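Long-range contacts in VAO-type flavoprotein oxidase VAO615 (Myceliophthora thermophila, PDB 6F72), which is probably an oxidoreductase that carries one bicovalently bound FAD and, once reduced, reacts rapidly with molecular oxygen, although its substrate remains unknown: residues 275-281 and 461-465; 27-31 and 146-150. All coordinates share one frame; numbering follows the deposited sequence.

The two contacts lie in series along the chain, contact 2 (27-31 with 146-150) closing before contact 1 (275-281 with 461-465) opens. Their centres are 29 Å apart and their nearest atoms about 13 Å, so they do not touch. Contact 1 is mostly buried, its centre 16 Å from the centre of the chain; contact 2 is more peripheral, at 27 Å. Each has one side chain about 9 Å from the bound FAD, Leu465 in contact 1 and Arg149 in contact 2. Both draw on the PCMH-type FAD-binding region, through 275-281 and 146-150, and tie it to distant parts of the chain: the loop after strand 448-452 and the first modelled residues.

Contact 1 (275-281 and 461-465)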
ATOM      1  N   TYR A 275      -1.012  20.200   0.044  1.00 19.10           N
ATOM      2  CA  TYR A 275       0.145  19.468  -0.498  1.00 18.84           C
ATOM      3  C   TYR A 275       0.834  18.653   0.619  1.00 18.66           C
ATOM      4  O   TYR A 275       1.228  17.501   0.406  1.00 18.38           O
ATOM      5  CB  TYR A 275       1.148  20.409  -1.226  1.00 19.06           C
ATOM      6  CG  TYR A 275       2.485  19.740  -1.478  1.00 18.90           C
ATOM      7  CD1 TYR A 275       3.498  19.766  -0.498  1.00 18.95           C
ATOM      8  CD2 TYR A 275       2.734  19.039  -2.659  1.00 18.78           C
ATOM      9  CE1 TYR A 275       4.703  19.104  -0.694  1.00 18.90           C
ATOM     10  CE2 TYR A 275       3.948  18.385  -2.871  1.00 18.70           C
ATOM     11  CZ  TYR A 275       4.925  18.418  -1.885  1.00 18.78           C
ATOM     12  OH  TYR A 275       6.135  17.779  -2.057  1.00 18.79           O
ATOM     13  N   TRP A 276       0.977  19.290   1.788  1.00 18.89           N
ATOM     14  CA  TRP A 276       1.618  18.722   2.974  1.00 18.87           C
ATOM     15  C   TRP A 276       0.871  17.442   3.476  1.00 18.61           C
ATOM     16  O   TRP A 276       1.493  16.380   3.626  1.00 18.43           O
ATOM     17  CB  TRP A 276       1.709  19.807   4.054  1.00 19.29           C
ATOM     18  CG  TRP A 276       2.371  19.392   5.333  1.00 19.43           C
ATOM     19  CD1 TRP A 276       3.711  19.444   5.617  1.00 19.64           C
ATOM     20  CD2 TRP A 276       1.726  18.917   6.521  1.00 19.51           C
ATOM     21  NE1 TRP A 276       3.945  18.989   6.904  1.00 19.80           N
ATOM     22  CE2 TRP A 276       2.748  18.671   7.487  1.00 19.73           C
ATOM     23  CE3 TRP A 276       0.388  18.667   6.871  1.00 19.48           C
ATOM     24  CZ2 TRP A 276       2.473  18.186   8.777  1.00 19.92           C
ATOM     25  CZ3 TRP A 276       0.109  18.171   8.165  1.00 19.66           C
ATOM     26  CH2 TRP A 276       1.156  17.931   9.096  1.00 19.89           C
ATOM     27  N   ALA A 277      -0.447  17.580   3.695  1.00 18.62           N
ATOM     28  CA  ALA A 277      -1.362  16.515   4.094  1.00 18.46           C
ATOM     29  C   ALA A 277      -1.391  15.359   3.111  1.00 18.15           C
ATOM     30  O   ALA A 277      -1.314  14.216   3.535  1.00 18.02           O
ATOM     31  CB  ALA A 277      -2.771  17.058   4.318  1.00 18.63           C
ATOM     32  N   LEU A 278      -1.491  15.655   1.809  1.00 18.08           N
ATOM     33  CA  LEU A 278      -1.515  14.615   0.778  1.00 17.88           C
ATOM     34  C   LEU A 278      -0.195  13.844   0.617  1.00 17.73           C
ATOM     35  O   LEU A 278      -0.198  12.702   0.142  1.00 17.57           O
ATOM     36  CB  LEU A 278      -1.981  15.163  -0.577  1.00 17.95           C
ATOM     37  CG  LEU A 278      -3.460  15.486  -0.807  1.00 18.13           C
ATOM     38  CD1 LEU A 278      -3.576  16.333  -2.068  1.00 18.37           C
ATOM     39  CD2 LEU A 278      -4.339  14.235  -0.936  1.00 18.03           C
ATOM     40  N   SER A 279       0.913  14.466   1.007  1.00 17.83           N
ATOM     41  CA  SER A 279       2.240  13.874   0.850  1.00 17.81           C
ATOM     42  C   SER A 279       2.642  13.095   2.127  1.00 17.87           C
ATOM     43  O   SER A 279       3.531  13.522   2.894  1.00 18.06           O
ATOM     44  CB  SER A 279       3.269  14.978   0.510  1.00 18.01           C
ATOM     45  OG  SER A 279       2.981  15.654  -0.712  1.00 18.03           O
ATOM     46  N   GLY A 280       1.975  11.965   2.360  1.00 17.75           N
ATOM     47  CA  GLY A 280       2.265  11.115   3.528  1.00 17.88           C
ATOM     48  C   GLY A 280       1.196  11.085   4.603  1.00 17.97           C
ATOM     49  O   GLY A 280       1.289  10.267   5.534  1.00 18.18           O
ATOM     50  N   GLY A 281       0.164  11.923   4.474  1.00 17.97           N
ATOM     51  CA  GLY A 281      -0.955  11.959   5.429  1.00 18.15           C
ATOM     52  C   GLY A 281      -2.050  10.914   5.205  1.00 18.10           C
ATOM     53  O   GLY A 281      -3.044  10.889   5.943  1.00 18.23           O
ATOM     54  N   PRO A 461      10.629  18.623  -0.300  1.00 24.00           N
ATOM     55  CA  PRO A 461       9.786  19.646   0.342  1.00 23.70           C
ATOM     56  C   PRO A 461       9.212  19.176   1.677  1.00 23.15           C
ATOM     57  O   PRO A 461       9.102  17.953   1.913  1.00 22.78           O
ATOM     58  CB  PRO A 461       8.629  19.815  -0.650  1.00 23.75           C
ATOM     59  CG  PRO A 461       9.176  19.357  -1.964  1.00 24.00           C
ATOM     60  CD  PRO A 461      10.076  18.211  -1.608  1.00 23.89           C
ATOM     61  N   ALA A 462       8.819  20.135   2.520  1.00 22.93           N
ATOM     62  CA  ALA A 462       8.057  19.840   3.733  1.00 22.43           C
ATOM     63  C   ALA A 462       6.838  18.957   3.395  1.00 21.90           C
ATOM     64  O   ALA A 462       6.117  19.212   2.428  1.00 21.79           O
ATOM     65  CB  ALA A 462       7.612  21.116   4.417  1.00 22.64           C
ATOM     66  N   ASN A 463       6.656  17.905   4.184  1.00 21.41           N
ATOM     67  CA  ASN A 463       5.516  16.990   4.042  1.00 21.00           C
ATOM     68  C   ASN A 463       5.129  16.407   5.408  1.00 20.80           C
ATOM     69  O   ASN A 463       5.799  16.688   6.408  1.00 20.85           O
ATOM     70  CB  ASN A 463       5.764  15.933   2.951  1.00 20.72           C
ATOM     71  CG  ASN A 463       6.928  15.015   3.249  1.00 20.63           C
ATOM     72  OD1 ASN A 463       7.038  14.463   4.350  1.00 20.54           O
ATOM     73  ND2 ASN A 463       7.789  14.808   2.255  1.00 20.67           N
ATOM     74  N   SER A 464       4.026  15.663   5.451  1.00 20.62           N
ATOM     75  CA  SER A 464       3.469  15.130   6.711  1.00 20.58           C
ATOM     76  C   SER A 464       3.948  13.718   7.080  1.00 20.44           C
ATOM     77  O   SER A 464       3.461  13.116   8.054  1.00 20.36           O
ATOM     78  CB  SER A 464       1.943  15.203   6.696  1.00 20.52           C
ATOM     79  OG  SER A 464       1.376  14.341   5.697  1.00 20.28           O
ATOM     80  N   LEU A 465       4.930  13.223   6.330  1.00 20.49           N
ATOM     81  CA  LEU A 465       5.503  11.912   6.553  1.00 20.53           C
ATOM     82  C   LEU A 465       5.931  11.748   8.006  1.00 20.81           C
ATOM     83  O   LEU A 465       6.648  12.597   8.554  1.00 21.01           O
ATOM     84  CB  LEU A 465       6.662  11.656   5.592  1.00 20.60           C
ATOM     85  CG  LEU A 465       7.213  10.234   5.573  1.00 20.63           C
ATOM     86  CD1 LEU A 465       6.383   9.324   4.664  1.00 20.42           C
ATOM     87  CD2 LEU A 465       8.680  10.212   5.184  1.00 20.86           C
TER
HETATM   88  O   HOH W   1       7.333  15.869  -0.311  1.00 22.24           O
HETATM   89  O   HOH W   2       1.181  11.740   8.388  1.00 36.28           O
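Ser464 CB sits over the six-membered ring of Trp276, 3.5 Å from its centroid and 3° off the normal, a CH-pi contact. Its OG, placed between the backbone N and the carbonyl carbon (chi1 66°), donates to Trp276 O at 2.9 Å. Ser464 N adds weak bonds to Trp276 O and Ser279 O, drawing the loop against the helix end. Beside it, Ala462 O meets the edge of the Tyr275 ring in its plane, 3.4 Å from CE1, and Tyr275 OH touches Pro461 CG at 3.4 Å.

A second shell helps to position these groups. One water links Tyr275 OH to Asn463 ND2, which also bond to Val251 O and Asp249 OD1 respectively. Ser279 OG donates to Tyr275 O and is also hydrogen-bonded to Trp254 NE1, while Arg538 forms a cation-pi pair with Trp276. At Gly280 (phi 110°) a CB would be jammed against the carbonyl O of Ser279 and come tightly, at 3.0 Å, to Leu465 N. The inverse gamma turn at Ser279, ending helix 272-278 of the PCMH-type FAD-binding region, thus meets an Asx turn (Leu465 N to Asn463 OD1) in the loop joining strand 448-452 of the seven-stranded antiparallel sheet to helix 468-471.

Contact 2 (27-31 and 146-150); sequences SCRVL and HNVRI
Asn147 bonds to 27-31 through both ends of its side-chain amide. ND2 donates to Cys28 O at 2.7 Å, while OD1 accepts from Arg29 NH1 at 3.0 Å; with both ends engaged, the rotation of the amide is fixed. CG lies anti to the backbone N, which swings the amide out to this pair of partners. The guanidinium and amide planes are 55° apart, and OD1 lies near the guanidinium edge, with the donor tilted from the carbonyl plane. The backbone supplies a straighter bond, Val30 N to Asn147 O at 3.2 Å with an N-H...O angle of 173°. A water bridges the two segments, donating to Val30 O and accepting from Arg149 N.

The Arg29 chain bends at chi2 (-58°), and this turn carries it alongside the backbone of 148-149: CD lies 3.7 Å from Arg149 N, and Val148 O lies above one face of the guanidinium, displaced toward its rim. CG also meets Arg149 CB at 3.9 Å, the two arginine side chains crossing at about a right angle. With an alanine in place of Arg29, Asn147 OD1 loses this donor, and the amide, held then at ND2 alone among the bonds across the two segments, would probably turn more freely, with a gap opened beside the Val148-Arg149 backbone. Val30 points toward the other segment, its CG2 packing 3.5 Å from His146 O and 4.0 Å from Val148 CG2.

Asn147, with positive phi, is where the chain leaves helix 133-146 and heads for strand 150-153. Arg149 pairs by backbone with Leu169 of strand 169-172, while Val148 packs on the same leucine. The N-terminal segment is tied in turn to strand 571-573 by the Cys28-Cys572 disulfide and backbone bonding of Arg29 with Leu571, so 27-31 lies between the helix-to-strand connection and the chain's C-terminal strand.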
ATOM      1  N   SER A  27     -28.451  12.248   9.551  1.00 40.27           N
ATOM      2  CA  SER A  27     -27.815  11.546  10.703  1.00 40.18           C
ATOM      3  C   SER A  27     -26.875  10.436  10.215  1.00 38.43           C
ATOM      4  O   SER A  27     -25.715  10.377  10.627  1.00 37.69           O
ATOM      5  CB  SER A  27     -28.893  10.987  11.641  1.00 41.86           C
ATOM      6  OG  SER A  27     -28.376  10.764  12.941  1.00 42.39           O
ATOM      7  N   CYS A  28     -27.383   9.581   9.324  1.00 37.88           N
ATOM      8  CA  CYS A  28     -26.643   8.445   8.767  1.00 36.42           C
ATOM      9  C   CYS A  28     -26.624   8.462   7.239  1.00 35.30           C
ATOM     10  O   CYS A  28     -27.533   9.005   6.612  1.00 35.80           O
ATOM     11  CB  CYS A  28     -27.286   7.141   9.222  1.00 37.12           C
ATOM     12  SG  CYS A  28     -27.323   6.861  11.005  1.00 38.67           S
ATOM     13  N   ARG A  29     -25.592   7.863   6.643  1.00 33.83           N
ATOM     14  CA  ARG A  29     -25.552   7.622   5.196  1.00 32.97           C
ATOM     15  C   ARG A  29     -26.615   6.597   4.818  1.00 33.41           C
ATOM     16  O   ARG A  29     -26.850   5.637   5.566  1.00 33.58           O
ATOM     17  CB  ARG A  29     -24.185   7.096   4.754  1.00 31.63           C
ATOM     18  CG  ARG A  29     -23.036   8.078   4.870  1.00 31.26           C
ATOM     19  CD  ARG A  29     -23.276   9.349   4.074  1.00 31.45           C
ATOM     20  NE  ARG A  29     -22.073  10.160   4.029  1.00 31.04           N
ATOM     21  CZ  ARG A  29     -22.041  11.449   3.716  1.00 31.39           C
ATOM     22  NH1 ARG A  29     -23.160  12.098   3.421  1.00 32.20           N
ATOM     23  NH2 ARG A  29     -20.881  12.090   3.710  1.00 31.06           N
ATOM     24  N   VAL A  30     -27.248   6.808   3.665  1.00 33.53           N
ATOM     25  CA  VAL A  30     -28.319   5.918   3.184  1.00 34.02           C
ATOM     26  C   VAL A  30     -27.771   4.598   2.624  1.00 33.17           C
ATOM     27  O   VAL A  30     -26.682   4.560   2.033  1.00 32.24           O
ATOM     28  CB  VAL A  30     -29.269   6.605   2.157  1.00 34.63           C
ATOM     29  CG1 VAL A  30     -30.068   7.732   2.813  1.00 35.90           C
ATOM     30  CG2 VAL A  30     -28.519   7.090   0.921  1.00 33.68           C
ATOM     31  N   LEU A  31     -28.540   3.527   2.820  1.00 33.71           N
ATOM     32  CA  LEU A  31     -28.161   2.183   2.382  1.00 33.10           C
ATOM     33  C   LEU A  31     -29.189   1.616   1.405  1.00 33.63           C
ATOM     34  O   LEU A  31     -30.350   2.044   1.436  1.00 34.79           O
ATOM     35  CB  LEU A  31     -28.001   1.254   3.599  1.00 33.28           C
ATOM     36  CG  LEU A  31     -26.774   1.468   4.505  1.00 32.65           C
ATOM     37  CD1 LEU A  31     -26.707   0.358   5.548  1.00 32.99           C
ATOM     38  CD2 LEU A  31     -25.470   1.518   3.717  1.00 31.40           C
ATOM     39  N   HIS A 146     -27.905  13.410  -2.308  1.00 30.27           N
ATOM     40  CA  HIS A 146     -28.639  12.182  -1.932  1.00 30.37           C
ATOM     41  C   HIS A 146     -28.168  11.462  -0.677  1.00 29.61           C
ATOM     42  O   HIS A 146     -28.668  10.368  -0.368  1.00 29.68           O
ATOM     43  CB  HIS A 146     -28.677  11.201  -3.107  1.00 30.32           C
ATOM     44  CG  HIS A 146     -29.513  11.682  -4.247  1.00 31.33           C
ATOM     45  ND1 HIS A 146     -30.885  11.769  -4.173  1.00 32.52           N
ATOM     46  CD2 HIS A 146     -29.170  12.133  -5.474  1.00 31.44           C
ATOM     47  CE1 HIS A 146     -31.356  12.238  -5.316  1.00 33.32           C
ATOM     48  NE2 HIS A 146     -30.335  12.466  -6.122  1.00 32.69           N
ATOM     49  N   ASN A 147     -27.207  12.068   0.029  1.00 28.87           N
ATOM     50  CA  ASN A 147     -26.673  11.541   1.284  1.00 28.09           C
ATOM     51  C   ASN A 147     -26.042  10.146   1.123  1.00 27.17           C
ATOM     52  O   ASN A 147     -26.172   9.273   1.990  1.00 26.98           O
ATOM     53  CB  ASN A 147     -27.755  11.597   2.377  1.00 28.84           C
ATOM     54  CG  ASN A 147     -27.217  11.303   3.755  1.00 28.35           C
ATOM     55  OD1 ASN A 147     -26.092  11.679   4.105  1.00 27.70           O
ATOM     56  ND2 ASN A 147     -28.018  10.618   4.546  1.00 28.70           N
ATOM     57  N   VAL A 148     -25.345   9.955   0.004  1.00 26.63           N
ATOM     58  CA  VAL A 148     -24.638   8.701  -0.277  1.00 25.86           C
ATOM     59  C   VAL A 148     -23.177   8.798   0.184  1.00 24.91           C
ATOM     60  O   VAL A 148     -22.506   9.821  -0.040  1.00 24.64           O
ATOM     61  CB  VAL A 148     -24.730   8.317  -1.780  1.00 26.02           C
ATOM     62  CG1 VAL A 148     -23.891   7.095  -2.112  1.00 25.31           C
ATOM     63  CG2 VAL A 148     -26.184   8.056  -2.180  1.00 26.99           C
ATOM     64  N   ARG A 149     -22.705   7.735   0.846  1.00 24.31           N
ATOM     65  CA  ARG A 149     -21.289   7.570   1.158  1.00 23.45           C
ATOM     66  C   ARG A 149     -20.423   7.504  -0.109  1.00 23.07           C
ATOM     67  O   ARG A 149     -20.654   6.689  -1.005  1.00 23.11           O
ATOM     68  CB  ARG A 149     -21.081   6.312   2.000  1.00 23.20           C
ATOM     69  CG  ARG A 149     -19.652   6.073   2.472  1.00 22.53           C
ATOM     70  CD  ARG A 149     -19.509   4.686   3.092  1.00 22.34           C
ATOM     71  NE  ARG A 149     -18.100   4.324   3.165  1.00 21.80           N
ATOM     72  CZ  ARG A 149     -17.590   3.306   3.851  1.00 21.59           C
ATOM     73  NH1 ARG A 149     -18.371   2.490   4.547  1.00 21.82           N
ATOM     74  NH2 ARG A 149     -16.276   3.113   3.838  1.00 21.23           N
ATOM     75  N   ILE A 150     -19.424   8.378  -0.159  1.00 22.66           N
ATOM     76  CA  ILE A 150     -18.392   8.309  -1.180  1.00 22.25           C
ATOM     77  C   ILE A 150     -17.306   7.341  -0.751  1.00 21.62           C
ATOM     78  O   ILE A 150     -16.863   7.354   0.397  1.00 21.39           O
ATOM     79  CB  ILE A 150     -17.815   9.714  -1.521  1.00 22.25           C
ATOM     80  CG1 ILE A 150     -18.824  10.507  -2.378  1.00 22.91           C
ATOM     81  CG2 ILE A 150     -16.451   9.620  -2.209  1.00 21.77           C
ATOM     82  CD1 ILE A 150     -18.966  10.040  -3.822  1.00 23.15           C
TER
HETATM   83  O   HOH W   3     -24.467   5.485   0.960  1.00 29.09           O